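Local structure of protein translation factor SUI1 homolog (Pyrococcus horikoshii, 5ZCY) at residues K19-A31 and K35-E47. The protein probably acts as an archaeal translation initiation factor that binds mRNA. Sequence-based numbering, arbitrary orientation.
Sequences KEQQRIKVYIERA and KVKTIIEGIDEKE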
loop_
_atom_site.group_PDB
_atom_site.type_symbol
_atom_site.label_atom_id
_atom_site.label_comp_id
_atom_site.label_asym_id
_atom_site.label_seq_id
_atom_site.Cartn_x
_atom_site.Cartn_y
_atom_site.Cartn_z
ATOM N N LYS A 19 -2.833 0.136 20.646
ATOM C CA LYS A 19 -4.190 -0.036 21.067
ATOM C C LYS A 19 -5.126 -0.180 19.886
ATOM O O LYS A 19 -6.308 0.212 19.974
ATOM C CB LYS A 19 -4.639 1.175 21.931
ATOM C CG LYS A 19 -3.871 1.473 23.213
ATOM C CD LYS A 19 -4.020 0.333 24.267
ATOM C CE LYS A 19 -3.364 0.730 25.611
ATOM N NZ LYS A 19 -2.060 1.452 25.545
ATOM N N GLU A 20 -4.642 -0.713 18.764
ATOM C CA GLU A 20 -5.540 -0.853 17.572
ATOM C C GLU A 20 -5.107 -2.138 16.872
ATOM O O GLU A 20 -4.137 -2.774 17.273
ATOM C CB GLU A 20 -5.453 0.394 16.661
ATOM C CG GLU A 20 -4.107 1.057 16.781
ATOM C CD GLU A 20 -3.976 2.428 16.187
ATOM O OE1 GLU A 20 -4.733 2.752 15.274
ATOM O OE2 GLU A 20 -3.034 3.154 16.648
ATOM N N GLN A 21 -5.838 -2.553 15.861
ATOM C CA GLN A 21 -5.422 -3.679 15.060
ATOM C C GLN A 21 -4.348 -3.243 14.045
ATOM O O GLN A 21 -4.093 -2.050 13.839
ATOM C CB GLN A 21 -6.627 -4.316 14.370
ATOM C CG GLN A 21 -7.430 -3.446 13.415
ATOM C CD GLN A 21 -8.780 -4.092 13.133
ATOM O OE1 GLN A 21 -8.851 -5.147 12.483
ATOM N NE2 GLN A 21 -9.853 -3.501 13.669
ATOM N N GLN A 22 -3.690 -4.227 13.430
ATOM C CA GLN A 22 -2.755 -3.985 12.330
ATOM C C GLN A 22 -3.545 -3.607 11.081
ATOM O O GLN A 22 -3.849 -4.413 10.182
ATOM C CB GLN A 22 -1.912 -5.227 12.050
ATOM C CG GLN A 22 -0.680 -5.187 12.900
ATOM C CD GLN A 22 0.269 -6.232 12.453
ATOM O OE1 GLN A 22 -0.092 -7.403 12.499
ATOM N NE2 GLN A 22 1.467 -5.832 11.982
ATOM N N ARG A 23 -3.978 -2.383 11.126
ATOM C CA ARG A 23 -5.023 -1.912 10.343
ATOM C C ARG A 23 -4.485 -1.706 8.917
ATOM O O ARG A 23 -5.386 -1.752 8.087
ATOM C CB ARG A 23 -5.669 -0.603 10.926
ATOM C CG ARG A 23 -4.723 0.460 11.477
ATOM C CD ARG A 23 -5.381 1.780 11.901
ATOM N NE ARG A 23 -5.881 2.527 10.745
ATOM C CZ ARG A 23 -5.132 3.074 9.779
ATOM N NH1 ARG A 23 -3.814 3.023 9.798
ATOM N NH2 ARG A 23 -5.710 3.725 8.782
ATOM N N ILE A 24 -3.178 -1.407 8.651
ATOM C CA ILE A 24 -2.809 -1.245 7.213
ATOM C C ILE A 24 -2.385 -2.632 6.698
ATOM O O ILE A 24 -1.381 -3.103 7.134
ATOM C CB ILE A 24 -1.747 -0.206 6.974
ATOM C CG1 ILE A 24 -2.317 1.167 7.460
ATOM C CG2 ILE A 24 -1.352 -0.108 5.533
ATOM C CD1 ILE A 24 -1.227 2.180 7.586
ATOM N N LYS A 25 -3.143 -3.255 5.814
ATOM C CA LYS A 25 -2.884 -4.535 5.283
ATOM C C LYS A 25 -2.296 -4.405 3.899
ATOM O O LYS A 25 -2.824 -3.671 3.098
ATOM C CB LYS A 25 -4.148 -5.352 5.172
ATOM C CG LYS A 25 -4.966 -5.538 6.414
ATOM C CD LYS A 25 -4.136 -6.218 7.410
ATOM C CE LYS A 25 -5.007 -6.804 8.541
ATOM N NZ LYS A 25 -4.184 -7.117 9.734
ATOM N N VAL A 26 -1.283 -5.193 3.623
ATOM C CA VAL A 26 -0.626 -5.193 2.329
ATOM C C VAL A 26 -0.642 -6.638 1.853
ATOM O O VAL A 26 -0.086 -7.518 2.546
ATOM C CB VAL A 26 0.774 -4.652 2.330
ATOM C CG1 VAL A 26 1.389 -4.654 0.916
ATOM C CG2 VAL A 26 0.856 -3.279 2.962
ATOM N N TYR A 27 -1.174 -6.882 0.673
ATOM C CA TYR A 27 -1.288 -8.283 0.207
ATOM C C TYR A 27 -1.239 -8.304 -1.298
ATOM O O TYR A 27 -1.309 -7.273 -1.893
ATOM C CB TYR A 27 -2.546 -8.901 0.719
ATOM C CG TYR A 27 -3.865 -8.254 0.416
ATOM C CD1 TYR A 27 -4.382 -7.289 1.230
ATOM C CD2 TYR A 27 -4.639 -8.601 -0.715
ATOM C CE1 TYR A 27 -5.624 -6.661 0.993
ATOM C CE2 TYR A 27 -5.815 -7.960 -0.974
ATOM C CZ TYR A 27 -6.349 -7.022 -0.115
ATOM O OH TYR A 27 -7.534 -6.357 -0.269
ATOM N N ILE A 28 -1.202 -9.471 -1.908
ATOM C CA ILE A 28 -1.062 -9.583 -3.361
ATOM C C ILE A 28 -2.313 -10.092 -3.932
ATOM O O ILE A 28 -3.008 -10.969 -3.351
ATOM C CB ILE A 28 0.021 -10.613 -3.711
ATOM C CG1 ILE A 28 1.332 -10.223 -3.174
ATOM C CG2 ILE A 28 -0.014 -10.940 -5.215
ATOM C CD1 ILE A 28 1.769 -8.921 -3.726
ATOM N N GLU A 29 -2.717 -9.540 -5.072
ATOM C CA GLU A 29 -3.835 -10.050 -5.925
ATOM C C GLU A 29 -3.239 -10.373 -7.291
ATOM O O GLU A 29 -2.175 -9.917 -7.708
ATOM C CB GLU A 29 -4.976 -9.061 -6.079
ATOM C CG GLU A 29 -5.882 -8.951 -4.845
ATOM C CD GLU A 29 -7.065 -8.021 -4.952
ATOM O OE1 GLU A 29 -7.142 -7.215 -5.894
ATOM O OE2 GLU A 29 -7.949 -8.040 -3.979
ATOM N N ARG A 30 -3.988 -11.229 -7.991
ATOM C CA ARG A 30 -3.557 -11.666 -9.351
ATOM C C ARG A 30 -3.858 -10.627 -10.323
ATOM O O ARG A 30 -4.818 -9.866 -10.237
ATOM C CB ARG A 30 -4.383 -12.856 -9.853
ATOM C CG ARG A 30 -4.497 -13.968 -8.955
ATOM C CD ARG A 30 -3.242 -14.409 -8.404
ATOM N NE ARG A 30 -2.239 -14.597 -9.395
ATOM C CZ ARG A 30 -0.977 -15.009 -9.133
ATOM N NH1 ARG A 30 -0.620 -15.218 -7.912
ATOM N NH2 ARG A 30 -0.054 -15.162 -10.089
ATOM N N ALA A 31 -2.894 -10.503 -11.284
ATOM C CA ALA A 31 -3.079 -9.730 -12.486
ATOM C C ALA A 31 -3.033 -10.716 -13.647
ATOM O O ALA A 31 -2.713 -11.893 -13.525
ATOM C CB ALA A 31 -2.088 -8.594 -12.598
ATOM N N LYS A 35 1.365 -11.882 -13.998
ATOM C CA LYS A 35 1.769 -10.827 -13.148
ATOM C C LYS A 35 0.909 -10.745 -11.940
ATOM O O LYS A 35 -0.150 -11.310 -11.838
ATOM C CB LYS A 35 1.609 -9.502 -13.960
ATOM C CG LYS A 35 2.304 -9.461 -15.397
ATOM C CD LYS A 35 3.781 -9.437 -15.227
ATOM C CE LYS A 35 4.565 -10.422 -16.068
ATOM N NZ LYS A 35 6.039 -10.202 -15.732
ATOM N N VAL A 36 1.397 -9.904 -10.972
ATOM C CA VAL A 36 0.689 -9.699 -9.717
ATOM C C VAL A 36 0.592 -8.224 -9.409
ATOM O O VAL A 36 1.305 -7.420 -10.010
ATOM C CB VAL A 36 1.189 -10.479 -8.529
ATOM C CG1 VAL A 36 1.206 -12.019 -8.832
ATOM C CG2 VAL A 36 2.535 -10.053 -8.116
ATOM N N LYS A 37 -0.243 -7.901 -8.452
ATOM C CA LYS A 37 -0.435 -6.538 -7.969
ATOM C C LYS A 37 -0.401 -6.547 -6.449
ATOM O O LYS A 37 -0.845 -7.492 -5.804
ATOM C CB LYS A 37 -1.630 -5.859 -8.477
ATOM C CG LYS A 37 -2.891 -6.549 -8.252
ATOM C CD LYS A 37 -4.037 -5.832 -9.031
ATOM C CE LYS A 37 -5.397 -6.345 -8.702
ATOM N NZ LYS A 37 -6.393 -5.589 -9.581
ATOM N N THR A 38 0.095 -5.457 -5.883
ATOM C CA THR A 38 0.153 -5.242 -4.441
ATOM C C THR A 38 -1.012 -4.343 -4.028
ATOM O O THR A 38 -1.169 -3.260 -4.647
ATOM C CB THR A 38 1.432 -4.607 -4.030
ATOM O OG1 THR A 38 2.536 -5.399 -4.402
ATOM C CG2 THR A 38 1.569 -4.318 -2.530
ATOM N N ILE A 39 -1.803 -4.773 -3.052
ATOM C CA ILE A 39 -2.921 -4.028 -2.560
ATOM C C ILE A 39 -2.561 -3.528 -1.191
ATOM O O ILE A 39 -2.030 -4.240 -0.347
ATOM C CB ILE A 39 -4.194 -4.910 -2.418
ATOM C CG1 ILE A 39 -4.461 -5.726 -3.687
ATOM C CG2 ILE A 39 -5.376 -4.120 -1.911
ATOM C CD1 ILE A 39 -4.647 -4.867 -4.895
ATOM N N ILE A 40 -2.824 -2.206 -1.004
ATOM C CA ILE A 40 -2.678 -1.587 0.384
ATOM C C ILE A 40 -4.101 -1.133 0.799
ATOM O O ILE A 40 -4.715 -0.261 0.118
ATOM C CB ILE A 40 -1.725 -0.371 0.351
ATOM C CG1 ILE A 40 -0.378 -0.790 -0.193
ATOM C CG2 ILE A 40 -1.619 0.211 1.729
ATOM C CD1 ILE A 40 0.382 0.411 -0.743
ATOM N N GLU A 41 -4.549 -1.748 1.859
ATOM C CA GLU A 41 -5.916 -1.485 2.378
ATOM C C GLU A 41 -5.808 -1.072 3.794
ATOM O O GLU A 41 -4.902 -1.384 4.534
ATOM C CB GLU A 41 -6.746 -2.812 2.289
ATOM C CG GLU A 41 -8.224 -2.894 2.404
ATOM C CD GLU A 41 -8.518 -4.393 2.104
ATOM O OE1 GLU A 41 -8.822 -4.692 0.994
ATOM O OE2 GLU A 41 -8.248 -5.271 2.992
ATOM N N GLY A 42 -6.637 -0.134 4.226
ATOM C CA GLY A 42 -6.653 0.295 5.620
ATOM C C GLY A 42 -6.163 1.673 5.946
ATOM O O GLY A 42 -6.298 2.182 7.095
ATOM N N ILE A 43 -5.572 2.345 4.975
ATOM C CA ILE A 43 -5.256 3.753 5.150
ATOM C C ILE A 43 -6.580 4.521 5.114
ATOM O O ILE A 43 -7.385 4.310 4.221
ATOM C CB ILE A 43 -4.318 4.241 4.088
ATOM C CG1 ILE A 43 -2.953 3.603 4.240
ATOM C CG2 ILE A 43 -4.132 5.778 4.180
ATOM C CD1 ILE A 43 -2.004 3.814 3.068
ATOM N N ASP A 44 -6.796 5.417 6.072
ATOM C CA ASP A 44 -8.085 6.099 6.244
ATOM C C ASP A 44 -8.277 7.061 5.035
ATOM O O ASP A 44 -7.569 8.090 4.887
ATOM C CB ASP A 44 -7.993 6.867 7.545
ATOM C CG ASP A 44 -9.267 7.585 7.912
ATOM O OD1 ASP A 44 -10.060 7.918 7.035
ATOM O OD2 ASP A 44 -9.471 7.723 9.161
ATOM N N GLU A 45 -9.193 6.681 4.184
ATOM C CA GLU A 45 -9.445 7.350 2.940
ATOM C C GLU A 45 -10.148 8.705 3.192
ATOM O O GLU A 45 -10.108 9.571 2.345
ATOM C CB GLU A 45 -10.167 6.434 1.973
ATOM C CG GLU A 45 -11.559 6.112 2.390
ATOM C CD GLU A 45 -12.301 5.306 1.364
ATOM O OE1 GLU A 45 -12.884 4.319 1.805
ATOM O OE2 GLU A 45 -12.305 5.659 0.155
ATOM N N LYS A 46 -10.759 8.861 4.358
ATOM C CA LYS A 46 -11.393 10.147 4.711
ATOM C C LYS A 46 -10.336 11.180 5.077
ATOM O O LYS A 46 -10.447 12.325 4.677
ATOM C CB LYS A 46 -12.395 9.981 5.904
ATOM C CG LYS A 46 -13.031 11.230 6.491
ATOM C CD LYS A 46 -14.247 10.958 7.415
ATOM C CE LYS A 46 -13.916 10.263 8.736
ATOM N NZ LYS A 46 -15.098 9.766 9.513
ATOM N N GLU A 47 -9.334 10.812 5.851
ATOM C CA GLU A 47 -8.366 11.678 6.337
ATOM C C GLU A 47 -7.256 11.952 5.279
ATOM O O GLU A 47 -6.744 13.012 5.215
ATOM C CB GLU A 47 -7.677 11.107 7.599
ATOM C CG GLU A 47 -8.451 10.817 8.857
ATOM C CD GLU A 47 -7.472 10.613 10.038
ATOM O OE1 GLU A 47 -7.726 9.730 10.878
ATOM O OE2 GLU A 47 -6.469 11.351 10.094
HETATM O O HOH W 1 -8.228 -7.402 -8.330
HETATM O O HOH W 2 -1.081 -13.909 -12.226
#
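Tyr-27 and Ile-39 form a hydrogen-bonded pair of an antiparallel beta hairpin, their backbones joined both ways; the bond from Ile-39 N to Tyr-27 O is nearly straight. From CB, the tyrosine side chain turns over its partner strand: CG stands between the backbone N and the carbonyl carbon (chi1 57°), which swings the ring across Ile-39. Tyr-27 CD1 lies 4.2 Å from Ile-39 O, at the limit of contact. CD2 and CE2 lie over Ile-39 CB and CG1, and Ile-39 CB sits 3.9 Å from the centroid of the Tyr-27 ring, only 15° off its normal, a CH-pi contact. At the ring's edge, Tyr-27 CE1 comes within 3.6 Å of Glu-41 OE2. CZ meets Ile-39 CG2, and Tyr-27 OH donates a very short bond, 2.5 Å, to Glu-41 OE1, whose carboxylate plane is turned 57° from the ring. A leucine in place of Tyr-27 would probably leave Glu-41 OE1 without this donor and Ile-39 without its aromatic cover.

Further along this face, Glu-29 lays CG and CD against Ile-39 CG1, while its OE1 and Lys-37 NZ, 4.1 Å apart, are linked through a water, weakly at the lysine. Val-26 CG1 presses on Thr-38 CG2 at 3.5 Å on the reverse face, a tight carbon contact.

The hairpin is central in a mixed sheet: strand 24-30 also pairs in parallel with 96-98, and 36-41 antiparallel with 71-75, whose Arg-71 and Glu-73 salt-bridge Glu-29 and Lys-37. Helices 50-61 and 82-88 pack on the Val-26 and Ile-40 face, Leu-57 and Ile-82 touching Ile-40.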